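Long-range contacts in putative oxidoreductase (Magnetospirillum magnetotacticum, PDB 3C1A), which probably acts as an NAD(P)-dependent oxidoreductase of the GFO/IDH/MocA family, pairing a Rossmann-fold domain with a C-terminal domain, its substrate not being established: residues 104-109 against 303-308; 131-136 against 273-278; 36-41 against 67-72; 207-212 against 222-227. All coordinates share one frame; numbering follows the deposited sequence. Where two conformers were deposited one is given.

Interaction 1. Residues 104-109 against 303-308; sequences LDLAEA and LGLRVV
Leu106 and Leu305 both carry CG anti to the backbone nitrogen (chi1 -171° and 167°), and these torsions, with chi2 near +60° in both, bring a CD1 methyl from each side chain to the interface between helices 106-119 and 301-314. The two side chains cross at a slant, and Leu106 CD1 lies 3.4 Å from Leu305 CD1, tighter than ordinary van der Waals contact. Leu305 CD1 is equally close to Ala109 CB, at 3.4 Å. Since Leu106 and Ala109 are three residues apart, Leu305 bears on one side of the first turn of helix 106-119. The backbones are correspondingly near, Ala109 CA standing 5.5 Å from Leu305 CA.

Val308 works differently, pressing CG1 against main chain: it is 3.8 Å from Leu106 CA. A looser contact joins Val308 CG1 to Ala109 CB at 4.2 Å. The turn that receives these methyls is capped by Asp105, whose OD2 accepts Glu108 N at 3.0 Å from its anti side, an N-cap bond. Beyond the two segments, Leu305 also touches Ala113 and Val308 touches Thr103, while Val307 packs on Ala174 of helix 168-184. Carried by apolar side chains, the contact sets the last helix of the chain against the start of the helix in a beta-alpha-beta crossover, the one that joins strands 95-99 and 123-126 of the Rossmann fold.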
loop_
_atom_site.group_PDB
_atom_site.type_symbol
_atom_site.label_atom_id
_atom_site.label_comp_id
_atom_site.label_asym_id
_atom_site.label_seq_id
_atom_site.Cartn_x
_atom_site.Cartn_y
_atom_site.Cartn_z
ATOM N N LEU A 104 2.857 -10.569 -7.409
ATOM C CA LEU A 104 4.002 -10.201 -8.226
ATOM C C LEU A 104 3.757 -10.725 -9.639
ATOM O O LEU A 104 4.697 -10.868 -10.391
ATOM C CB LEU A 104 5.308 -10.783 -7.671
ATOM C CG LEU A 104 5.644 -10.494 -6.205
ATOM C CD1 LEU A 104 6.931 -11.236 -5.837
ATOM C CD2 LEU A 104 5.798 -9.011 -5.884
ATOM N N ASP A 105 2.495 -11.000 -9.984
ATOM C CA ASP A 105 2.167 -11.691 -11.220
ATOM C C ASP A 105 0.782 -11.270 -11.682
ATOM O O ASP A 105 -0.188 -11.416 -10.923
ATOM C CB ASP A 105 2.162 -13.187 -10.962
ATOM C CG ASP A 105 1.866 -13.966 -12.201
ATOM O OD1 ASP A 105 2.760 -14.011 -13.063
ATOM O OD2 ASP A 105 0.739 -14.477 -12.358
ATOM N N LEU A 106 0.660 -10.808 -12.925
ATOM C CA LEU A 106 -0.643 -10.315 -13.422
ATOM C C LEU A 106 -1.727 -11.386 -13.441
ATOM O O LEU A 106 -2.820 -11.173 -12.912
ATOM C CB LEU A 106 -0.530 -9.698 -14.808
ATOM C CG LEU A 106 -1.767 -8.966 -15.352
ATOM C CD1 LEU A 106 -2.242 -7.868 -14.437
ATOM C CD2 LEU A 106 -1.421 -8.379 -16.691
ATOM N N ALA A 107 -1.413 -12.542 -14.020
ATOM C CA ALA A 107 -2.372 -13.640 -14.119
ATOM C C ALA A 107 -2.953 -14.053 -12.767
ATOM O O ALA A 107 -4.130 -14.388 -12.693
ATOM C CB ALA A 107 -1.750 -14.842 -14.840
ATOM N N GLU A 108 -2.136 -14.019 -11.714
ATOM C CA GLU A 108 -2.594 -14.342 -10.337
ATOM C C GLU A 108 -3.549 -13.259 -9.836
ATOM O O GLU A 108 -4.580 -13.539 -9.160
ATOM C CB GLU A 108 -1.415 -14.430 -9.354
ATOM C CG GLU A 108 -0.766 -15.766 -9.266
ATOM C CD GLU A 108 0.524 -15.817 -8.453
ATOM O OE1 GLU A 108 0.865 -14.899 -7.645
ATOM O OE2 GLU A 108 1.201 -16.856 -8.613
ATOM N N ALA A 109 -3.168 -12.017 -10.135
ATOM C CA ALA A 109 -3.980 -10.842 -9.826
ATOM C C ALA A 109 -5.331 -11.021 -10.481
ATOM O O ALA A 109 -6.353 -10.864 -9.850
ATOM C CB ALA A 109 -3.325 -9.633 -10.376
ATOM N N LEU A 303 -7.914 -1.757 -7.948
ATOM C CA LEU A 303 -6.744 -0.907 -7.921
ATOM C C LEU A 303 -5.469 -1.711 -7.725
ATOM O O LEU A 303 -4.486 -1.416 -8.377
ATOM C CB LEU A 303 -6.863 0.161 -6.839
ATOM C CG LEU A 303 -5.762 1.229 -6.769
ATOM C CD1 LEU A 303 -5.646 2.019 -8.045
ATOM C CD2 LEU A 303 -5.999 2.193 -5.581
ATOM N N GLY A 304 -5.489 -2.723 -6.854
ATOM C CA GLY A 304 -4.329 -3.609 -6.663
ATOM C C GLY A 304 -3.958 -4.298 -7.962
ATOM O O GLY A 304 -2.768 -4.426 -8.308
ATOM N N LEU A 305 -4.976 -4.721 -8.697
ATOM C CA LEU A 305 -4.724 -5.353 -9.995
ATOM C C LEU A 305 -4.056 -4.367 -10.987
ATOM O O LEU A 305 -3.086 -4.720 -11.699
ATOM C CB LEU A 305 -6.015 -5.954 -10.548
ATOM C CG LEU A 305 -6.053 -6.391 -12.023
ATOM C CD1 LEU A 305 -4.966 -7.397 -12.386
ATOM C CD2 LEU A 305 -7.396 -6.985 -12.279
ATOM N N ARG A 306 -4.567 -3.153 -11.034
ATOM C CA ARG A 306 -4.057 -2.143 -11.969
ATOM C C ARG A 306 -2.610 -1.767 -11.611
ATOM O O ARG A 306 -1.809 -1.521 -12.504
ATOM C CB ARG A 306 -4.949 -0.907 -11.962
ATOM C CG ARG A 306 -6.350 -1.160 -12.487
ATOM C CD ARG A 306 -7.305 -0.036 -12.079
ATOM N NE ARG A 306 -6.777 1.260 -12.462
ATOM C CZ ARG A 306 -7.033 2.414 -11.858
ATOM N NH1 ARG A 306 -7.905 2.474 -10.867
ATOM N NH2 ARG A 306 -6.465 3.530 -12.296
ATOM N N VAL A 307 -2.305 -1.703 -10.306
ATOM C CA VAL A 307 -0.917 -1.464 -9.806
ATOM C C VAL A 307 0.009 -2.583 -10.275
ATOM O O VAL A 307 1.141 -2.301 -10.686
ATOM C CB VAL A 307 -0.843 -1.441 -8.294
ATOM C CG1 VAL A 307 0.601 -1.470 -7.812
ATOM C CG2 VAL A 307 -1.671 -0.199 -7.698
ATOM N N VAL A 308 -0.449 -3.837 -10.143
ATOM C CA VAL A 308 0.323 -5.002 -10.621
ATOM C C VAL A 308 0.588 -4.931 -12.121
ATOM O O VAL A 308 1.685 -5.310 -12.615
ATOM C CB VAL A 308 -0.347 -6.359 -10.259
ATOM C CG1 VAL A 308 0.296 -7.553 -11.032
ATOM C CG2 VAL A 308 -0.240 -6.664 -8.775
#

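Interaction 2. Residues 131-136 against 273-278; sequences FNPAWE and TVTDEM
The apolar contacts centre on Val274, whose CG1 lies over the first turn of helix 133-140. With Val274 CG1 anti to the backbone nitrogen (chi1 177°), this methyl comes 3.4 Å from Ala134 CA and 3.7 Å from Ala134 CB; Pro133 CB is further from it, at 4.2 Å.

Close approaches of ring carbons to main-chain oxygens form the second group. The Pro133 ring is edged by two carbonyls of the passing loop: CB is 3.6 Å from Thr275 O, and CD is 3.4 Å from Glu277 O. Loop 273-278 thus runs past the ring from CB to CD, following the start of the helix.

Hydrogen bonds and charges lie within or beyond the segments. Asn132 OD1 accepts Ala134 N at 3.0 Å, N-H...O angle 160°, with the donor well above the amide carbonyl plane, while Asn132 ND2 is bonded to Gln129. Glu277 turns its carboxylate to Arg285, a salt bridge to helix 279-290, which begins just after this loop. Together, an Asn N-cap followed by proline at the first helical position makes a characteristic helix start, here flanked by the loop between strand 270-271 and helix 279-290.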
loop_
_atom_site.group_PDB
_atom_site.type_symbol
_atom_site.label_atom_id
_atom_site.label_comp_id
_atom_site.label_asym_id
_atom_site.label_seq_id
_atom_site.Cartn_x
_atom_site.Cartn_y
_atom_site.Cartn_z
ATOM N N PHE A 131 -4.862 5.241 2.885
ATOM C CA PHE A 131 -5.528 5.314 4.175
ATOM C C PHE A 131 -4.876 6.375 5.064
ATOM O O PHE A 131 -5.105 6.406 6.264
ATOM C CB PHE A 131 -5.429 3.940 4.881
ATOM C CG PHE A 131 -6.139 2.839 4.162
ATOM C CD1 PHE A 131 -7.516 2.678 4.289
ATOM C CD2 PHE A 131 -5.444 1.974 3.332
ATOM C CE1 PHE A 131 -8.178 1.646 3.638
ATOM C CE2 PHE A 131 -6.118 0.929 2.686
ATOM C CZ PHE A 131 -7.482 0.787 2.828
ATOM N N ASN A 132 -4.016 7.212 4.486
ATOM C CA ASN A 132 -3.313 8.241 5.243
ATOM C C ASN A 132 -4.153 9.512 5.264
ATOM O O ASN A 132 -4.513 10.021 4.203
ATOM C CB ASN A 132 -1.963 8.489 4.562
ATOM C CG ASN A 132 -1.104 9.497 5.301
ATOM O OD1 ASN A 132 -1.555 10.163 6.236
ATOM N ND2 ASN A 132 0.132 9.654 4.847
ATOM N N PRO A 133 -4.482 10.051 6.462
ATOM C CA PRO A 133 -5.216 11.328 6.435
ATOM C C PRO A 133 -4.567 12.499 5.665
ATOM O O PRO A 133 -5.275 13.355 5.177
ATOM C CB PRO A 133 -5.346 11.682 7.927
ATOM C CG PRO A 133 -5.324 10.338 8.599
ATOM C CD PRO A 133 -4.299 9.563 7.848
ATOM N N ALA A 134 -3.249 12.522 5.542
ATOM C CA ALA A 134 -2.586 13.551 4.778
ATOM C C ALA A 134 -2.907 13.447 3.267
ATOM O O ALA A 134 -3.050 14.470 2.603
ATOM C CB ALA A 134 -1.077 13.487 5.027
ATOM N N TRP A 135 -3.033 12.219 2.738
ATOM C CA TRP A 135 -3.323 11.976 1.321
ATOM C C TRP A 135 -4.768 12.358 1.033
ATOM O O TRP A 135 -5.077 13.010 0.039
ATOM C CB TRP A 135 -3.059 10.506 0.957
ATOM C CG TRP A 135 -3.406 10.200 -0.454
ATOM C CD1 TRP A 135 -4.372 9.376 -0.888
ATOM C CD2 TRP A 135 -2.769 10.731 -1.617
ATOM N NE1 TRP A 135 -4.395 9.347 -2.264
ATOM C CE2 TRP A 135 -3.416 10.184 -2.730
ATOM C CE3 TRP A 135 -1.723 11.645 -1.823
ATOM C CZ2 TRP A 135 -3.068 10.525 -4.017
ATOM C CZ3 TRP A 135 -1.375 11.970 -3.101
ATOM C CH2 TRP A 135 -2.043 11.419 -4.185
ATOM N N GLU A 136 -5.640 11.967 1.949
ATOM C CA GLU A 136 -7.034 12.365 1.903
ATOM C C GLU A 136 -7.189 13.901 1.922
ATOM O O GLU A 136 -7.971 14.454 1.147
ATOM C CB GLU A 136 -7.793 11.688 3.046
ATOM C CG GLU A 136 -7.822 10.142 2.922
ATOM C CD GLU A 136 -8.298 9.430 4.178
ATOM O OE1 GLU A 136 -8.884 10.093 5.053
ATOM O OE2 GLU A 136 -8.072 8.202 4.297
ATOM N N THR A 273 -4.181 21.745 7.273
ATOM C CA THR A 273 -4.570 20.914 8.415
ATOM C C THR A 273 -4.717 19.436 8.044
ATOM O O THR A 273 -5.428 19.067 7.100
ATOM C CB THR A 273 -5.887 21.395 9.044
ATOM O OG1 THR A 273 -5.743 22.766 9.446
ATOM C CG2 THR A 273 -6.258 20.531 10.259
ATOM N N VAL A 274 -4.018 18.599 8.796
ATOM C CA VAL A 274 -4.086 17.156 8.639
ATOM C C VAL A 274 -4.217 16.565 10.043
ATOM O O VAL A 274 -3.509 16.958 10.971
ATOM C CB VAL A 274 -2.836 16.594 7.935
ATOM C CG1 VAL A 274 -2.902 15.067 7.857
ATOM C CG2 VAL A 274 -2.697 17.195 6.527
ATOM N N THR A 275 -5.145 15.643 10.188
ATOM C CA THR A 275 -5.405 15.018 11.474
ATOM C C THR A 275 -4.512 13.789 11.662
ATOM O O THR A 275 -3.839 13.338 10.730
ATOM C CB THR A 275 -6.882 14.687 11.603
ATOM O OG1 THR A 275 -7.284 13.843 10.523
ATOM C CG2 THR A 275 -7.694 15.996 11.571
ATOM N N ASP A 276 -4.480 13.270 12.885
ATOM C CA ASP A 276 -3.329 12.468 13.303
ATOM C C ASP A 276 -3.539 10.935 13.393
ATOM O O ASP A 276 -2.651 10.237 13.855
ATOM C CB ASP A 276 -2.756 13.059 14.594
ATOM C CG ASP A 276 -2.123 14.454 14.364
ATOM O OD1 ASP A 276 -0.999 14.513 13.806
ATOM O OD2 ASP A 276 -2.750 15.473 14.729
ATOM N N GLU A 277 -4.677 10.419 12.943
ATOM C CA GLU A 277 -4.852 8.978 12.949
ATOM C C GLU A 277 -3.748 8.352 12.120
ATOM O O GLU A 277 -3.414 8.839 11.039
ATOM C CB GLU A 277 -6.228 8.547 12.439
ATOM C CG GLU A 277 -6.435 7.031 12.507
ATOM C CD GLU A 277 -7.833 6.584 12.138
ATOM O OE1 GLU A 277 -8.517 7.295 11.398
ATOM O OE2 GLU A 277 -8.266 5.516 12.602
HETATM N N MSE A 278 -3.154 7.280 12.636
HETATM C CA MSE A 278 -2.134 6.572 11.886
HETATM C C MSE A 278 -2.700 5.843 10.673
HETATM O O MSE A 278 -3.762 5.243 10.733
HETATM C CB MSE A 278 -1.353 5.627 12.768
HETATM C CG MSE A 278 -0.096 6.306 13.251
HETATM SE SE MSE A 278 1.039 4.936 13.802
HETATM C CE MSE A 278 0.189 4.545 15.210
#

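Interaction 3. Residues 36-41 against 67-72; sequences ALVRLA and APEVEA
A bidentate salt bridge between Arg39 and Glu69, backed by valine packing, ties strand 35-42 of the Rossmann sheet to the connection between helix 62-65 and strand 72-76. Arg39 grips side-on: NE donates to Glu69 OE2 at 2.8 Å and NH2 to Glu69 OE1 at 3.0 Å. Both bonds are nearly straight and use the syn sides of the oxygens, and the two flat groups are only 28° from coplanar. Glu69 reaches this position by placing CG between its backbone nitrogen and carbonyl carbon (chi1 87°) and then bending at chi2 (-69°).

Ala67 CB lies over one guanidinium face, 3.2 Å from Arg39 NE. Beside the ion pair, Val38 CG2 meets Val70 CG2 at 3.8 Å. A leucine in place of Arg39 would probably leave the Glu69 carboxylate without its charged mate and freer to turn.

The third guanidinium nitrogen, NH1, forms a salt bridge with Glu58 on the neighbouring strand 56-58. Val38 is bonded through its backbone to Leu13 and Val56, so strand 35-42 lies between strands 11-17 and 56-58, while Leu37 and Leu40 pack on helix 25-31.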
loop_
_atom_site.group_PDB
_atom_site.type_symbol
_atom_site.label_atom_id
_atom_site.label_comp_id
_atom_site.label_asym_id
_atom_site.label_seq_id
_atom_site.Cartn_x
_atom_site.Cartn_y
_atom_site.Cartn_z
ATOM N N ALA A 36 -11.368 -7.840 16.919
ATOM C CA ALA A 36 -10.674 -8.804 17.772
ATOM C C ALA A 36 -9.832 -9.749 16.896
ATOM O O ALA A 36 -10.295 -10.176 15.841
ATOM C CB ALA A 36 -11.689 -9.608 18.562
ATOM N N LEU A 37 -8.604 -10.053 17.317
ATOM C CA LEU A 37 -7.787 -11.085 16.655
ATOM C C LEU A 37 -8.152 -12.426 17.280
ATOM O O LEU A 37 -7.764 -12.719 18.395
ATOM C CB LEU A 37 -6.273 -10.793 16.781
ATOM C CG LEU A 37 -5.301 -11.706 16.037
ATOM C CD1 LEU A 37 -5.473 -11.488 14.555
ATOM C CD2 LEU A 37 -3.849 -11.473 16.492
ATOM N N VAL A 38 -8.912 -13.232 16.551
ATOM C CA VAL A 38 -9.406 -14.502 17.059
ATOM C C VAL A 38 -8.576 -15.744 16.659
ATOM O O VAL A 38 -8.646 -16.776 17.338
ATOM C CB VAL A 38 -10.898 -14.694 16.705
ATOM C CG1 VAL A 38 -11.708 -13.514 17.135
ATOM C CG2 VAL A 38 -11.102 -14.984 15.197
ATOM N N ARG A 39 -7.848 -15.689 15.539
ATOM C CA ARG A 39 -6.830 -16.697 15.228
ATOM C C ARG A 39 -5.617 -16.007 14.642
ATOM O O ARG A 39 -5.729 -14.933 14.035
ATOM C CB ARG A 39 -7.307 -17.791 14.226
ATOM C CG ARG A 39 -8.591 -18.483 14.582
ATOM C CD ARG A 39 -8.680 -19.927 14.068
ATOM N NE ARG A 39 -9.980 -20.493 14.406
ATOM C CZ ARG A 39 -10.290 -21.789 14.474
ATOM N NH1 ARG A 39 -9.412 -22.715 14.161
ATOM N NH2 ARG A 39 -11.539 -22.137 14.769
ATOM N N LEU A 40 -4.471 -16.657 14.796
ATOM C CA LEU A 40 -3.189 -16.197 14.240
ATOM C C LEU A 40 -2.409 -17.374 13.719
ATOM O O LEU A 40 -2.143 -18.313 14.477
ATOM C CB LEU A 40 -2.370 -15.523 15.349
ATOM C CG LEU A 40 -0.953 -15.069 15.013
ATOM C CD1 LEU A 40 -0.992 -13.970 13.929
ATOM C CD2 LEU A 40 -0.239 -14.619 16.311
ATOM N N ALA A 41 -2.105 -17.342 12.418
ATOM C CA ALA A 41 -1.166 -18.247 11.794
ATOM C C ALA A 41 0.120 -17.495 11.428
ATOM O O ALA A 41 0.151 -16.744 10.466
ATOM C CB ALA A 41 -1.790 -18.880 10.578
ATOM N N ALA A 67 -12.121 -21.656 9.678
ATOM C CA ALA A 67 -12.578 -21.348 11.019
ATOM C C ALA A 67 -13.969 -20.761 10.939
ATOM O O ALA A 67 -14.173 -19.817 10.177
ATOM C CB ALA A 67 -11.609 -20.351 11.680
ATOM N N PRO A 68 -14.948 -21.319 11.696
ATOM C CA PRO A 68 -16.325 -20.810 11.524
ATOM C C PRO A 68 -16.568 -19.410 12.054
ATOM O O PRO A 68 -17.399 -18.684 11.519
ATOM C CB PRO A 68 -17.177 -21.824 12.306
ATOM C CG PRO A 68 -16.274 -22.494 13.225
ATOM C CD PRO A 68 -14.885 -22.420 12.668
ATOM N N GLU A 69 -15.836 -19.044 13.098
ATOM C CA GLU A 69 -15.971 -17.754 13.775
ATOM C C GLU A 69 -15.167 -16.606 13.132
ATOM O O GLU A 69 -15.367 -15.454 13.477
ATOM C CB GLU A 69 -15.608 -17.913 15.257
ATOM C CG GLU A 69 -14.108 -17.781 15.707
ATOM C CD GLU A 69 -13.167 -18.906 15.257
ATOM O OE1 GLU A 69 -13.635 -19.963 14.752
ATOM O OE2 GLU A 69 -11.925 -18.721 15.410
ATOM N N VAL A 70 -14.268 -16.907 12.219
ATOM C CA VAL A 70 -13.465 -15.853 11.593
ATOM C C VAL A 70 -14.338 -15.163 10.573
ATOM O O VAL A 70 -14.888 -15.814 9.697
ATOM C CB VAL A 70 -12.194 -16.425 10.915
ATOM C CG1 VAL A 70 -11.542 -15.387 10.039
ATOM C CG2 VAL A 70 -11.211 -16.942 11.971
ATOM N N GLU A 71 -14.461 -13.848 10.674
ATOM C CA GLU A 71 -15.256 -13.078 9.706
ATOM C C GLU A 71 -14.435 -12.579 8.500
ATOM O O GLU A 71 -14.982 -12.395 7.411
ATOM C CB GLU A 71 -15.916 -11.906 10.405
ATOM C CG GLU A 71 -16.976 -12.363 11.387
ATOM C CD GLU A 71 -17.707 -11.227 12.031
ATOM O OE1 GLU A 71 -18.731 -10.786 11.473
ATOM O OE2 GLU A 71 -17.280 -10.813 13.123
ATOM N N ALA A 72 -13.139 -12.348 8.720
ATOM C CA ALA A 72 -12.259 -11.691 7.754
ATOM C C ALA A 72 -10.811 -12.071 8.027
ATOM O O ALA A 72 -10.449 -12.346 9.159
ATOM C CB ALA A 72 -12.438 -10.144 7.832
HETATM O O HOH W 1 -11.163 -18.088 17.667
#

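Interaction 4. Residues 207-212 against 222-227; sequences GDVTLT and IRLCNT
Asp208 and Arg223 join by a salt bridge across the beta hairpin of strands 204-215 and 218-225, in the GFO/IDH/MocA C-terminal domain. The short strand axes make an angle of 163°, which marks them as antiparallel. Val209 with Leu224 and Leu211 with Ile222 are hydrogen-bonded pairs, each closed by two N-H...O=C bonds. Val209 N reaches Leu224 O at 2.8 Å, and Leu224 N returns to Val209 O at 2.9 Å. In the other ring, Leu211 N is 2.8 Å from Ile222 O, and Ile222 N is satisfied by Leu211 O.

Asp208 with Cys225 and Thr210 with Arg223 are non-hydrogen-bonded pairs, and their side chains share the sheet face that carries the ion pair. The extended Arg223 chain grips the carboxylate side-on: NE donates to Asp208 OD1 at 2.8 Å, and NH2 to Asp208 OD2 at 2.7 Å. Both acceptors lie near the guanidinium plane, but the carboxylate is turned 45° against it and OD2 is met from above its own plane. The remaining NH1 is paired with Glu154 of strand 148-158. A methionine in place of Arg223 would probably leave the carboxylates of Asp208 and Glu154 without the cation they share.

On the other face, Val209 and Leu224 lie side by side, CG1 of Val209 being 3.8 Å from Leu224 CB. Past the paired strand, Asn226 N donates to Gly207 O, its ND2 is bonded to Glu205 O, and its OD1 accepts Gly207 N in the carbonyl plane, 2.7 Å away and nearly straight at 172°.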
loop_
_atom_site.group_PDB
_atom_site.type_symbol
_atom_site.label_atom_id
_atom_site.label_comp_id
_atom_site.label_asym_id
_atom_site.label_seq_id
_atom_site.Cartn_x
_atom_site.Cartn_y
_atom_site.Cartn_z
ATOM N N GLY A 207 20.340 0.097 -5.724
ATOM C CA GLY A 207 20.167 1.000 -6.838
ATOM C C GLY A 207 19.168 2.119 -6.717
ATOM O O GLY A 207 18.640 2.413 -5.637
ATOM N N ASP A 208 18.952 2.741 -7.874
ATOM C CA ASP A 208 18.267 4.020 -8.049
ATOM C C ASP A 208 17.489 3.939 -9.353
ATOM O O ASP A 208 18.109 3.918 -10.401
ATOM C CB ASP A 208 19.315 5.126 -8.159
ATOM C CG ASP A 208 18.725 6.553 -8.110
ATOM O OD1 ASP A 208 17.477 6.719 -8.118
ATOM O OD2 ASP A 208 19.542 7.536 -8.107
ATOM N N VAL A 209 16.146 3.905 -9.276
ATOM C CA VAL A 209 15.308 3.787 -10.460
ATOM C C VAL A 209 14.254 4.885 -10.419
ATOM O O VAL A 209 13.829 5.325 -9.346
ATOM C CB VAL A 209 14.656 2.410 -10.599
ATOM C CG1 VAL A 209 13.723 2.135 -9.415
ATOM C CG2 VAL A 209 13.900 2.281 -11.928
ATOM N N THR A 210 13.944 5.414 -11.596
ATOM C CA THR A 210 12.793 6.284 -11.761
ATOM C C THR A 210 11.776 5.651 -12.712
ATOM O O THR A 210 12.129 5.276 -13.842
ATOM C CB THR A 210 13.184 7.701 -12.205
ATOM O OG1 THR A 210 13.831 8.354 -11.092
ATOM C CG2 THR A 210 11.901 8.495 -12.572
ATOM N N LEU A 211 10.533 5.521 -12.235
ATOM C CA LEU A 211 9.396 5.102 -13.053
ATOM C C LEU A 211 8.699 6.319 -13.636
ATOM O O LEU A 211 8.372 7.240 -12.908
ATOM C CB LEU A 211 8.377 4.273 -12.258
ATOM C CG LEU A 211 8.921 3.087 -11.467
ATOM C CD1 LEU A 211 7.767 2.292 -10.946
ATOM C CD2 LEU A 211 9.859 2.222 -12.306
ATOM N N THR A 212 8.485 6.311 -14.948
ATOM C CA THR A 212 7.701 7.359 -15.606
ATOM C C THR A 212 6.402 6.784 -16.134
ATOM O O THR A 212 6.413 5.844 -16.925
ATOM C CB THR A 212 8.452 8.044 -16.767
ATOM O OG1 THR A 212 9.771 8.406 -16.350
ATOM C CG2 THR A 212 7.698 9.324 -17.200
ATOM N N ILE A 222 8.370 8.606 -10.472
ATOM C CA ILE A 222 8.457 7.949 -9.183
ATOM C C ILE A 222 9.870 7.461 -8.967
ATOM O O ILE A 222 10.291 6.522 -9.620
ATOM C CB ILE A 222 7.519 6.732 -9.149
ATOM C CG1 ILE A 222 6.051 7.177 -9.262
ATOM C CG2 ILE A 222 7.811 5.785 -7.964
ATOM C CD1 ILE A 222 5.062 5.965 -9.506
ATOM N N ARG A 223 10.585 8.085 -8.047
ATOM C CA ARG A 223 11.962 7.674 -7.757
ATOM C C ARG A 223 12.040 6.750 -6.522
ATOM O O ARG A 223 11.510 7.069 -5.459
ATOM C CB ARG A 223 12.871 8.886 -7.588
ATOM C CG ARG A 223 14.373 8.530 -7.630
ATOM C CD ARG A 223 15.232 9.555 -6.936
ATOM N NE ARG A 223 16.623 9.120 -6.886
ATOM C CZ ARG A 223 17.538 9.628 -6.059
ATOM N NH1 ARG A 223 17.248 10.623 -5.220
ATOM N NH2 ARG A 223 18.780 9.152 -6.097
ATOM N N LEU A 224 12.697 5.601 -6.726
ATOM C CA LEU A 224 12.989 4.574 -5.717
ATOM C C LEU A 224 14.510 4.330 -5.701
ATOM O O LEU A 224 15.097 3.911 -6.726
ATOM C CB LEU A 224 12.297 3.247 -6.048
ATOM C CG LEU A 224 10.865 3.279 -6.600
ATOM C CD1 LEU A 224 10.397 1.907 -7.160
ATOM C CD2 LEU A 224 9.892 3.825 -5.532
ATOM N N CYS A 225 15.110 4.586 -4.552
ATOM C CA CYS A 225 16.541 4.427 -4.313
ATOM C C CYS A 225 16.860 3.900 -2.901
ATOM O O CYS A 225 16.492 4.518 -1.893
ATOM C CB CYS A 225 17.226 5.734 -4.555
ATOM S SG CYS A 225 18.999 5.626 -4.215
ATOM N N ASN A 226 17.499 2.727 -2.844
ATOM C CA ASN A 226 17.789 2.052 -1.572
ATOM C C ASN A 226 19.246 2.244 -1.101
ATOM O O ASN A 226 19.757 1.469 -0.266
ATOM C CB ASN A 226 17.400 0.568 -1.590
ATOM C CG ASN A 226 18.222 -0.274 -2.584
ATOM O OD1 ASN A 226 18.992 0.261 -3.367
ATOM N ND2 ASN A 226 18.034 -1.597 -2.547
ATOM N N THR A 227 19.883 3.318 -1.590
ATOM C CA THR A 227 21.246 3.649 -1.199
ATOM C C THR A 227 21.360 5.074 -0.644
ATOM O O THR A 227 22.423 5.657 -0.705
ATOM C CB THR A 227 22.210 3.424 -2.376
ATOM O OG1 THR A 227 21.840 4.240 -3.497
ATOM C CG2 THR A 227 22.192 1.981 -2.823
#

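How the interactions relate
Along the chain, interaction 3 closes first, within the Rossmann domain. Interaction 1 then opens and encloses interaction 2, which in turn encloses the hairpin of interaction 4. Interactions 3 and 4 are the farthest apart, their centres about 38 Å from each other on opposite sides of the chain's centre, one at the parallel sheet and the other in the mixed sheet. Interactions 1 and 2 have centres about 27 Å apart. Helix 168-184 borders three of the sites, touching side chains from the segments of interactions 1, 2 and 4. Interaction 1 brings the chain's last helix back against the Rossmann domain while the same helix packs on helix 168-184, consistent with a tie between the two domains.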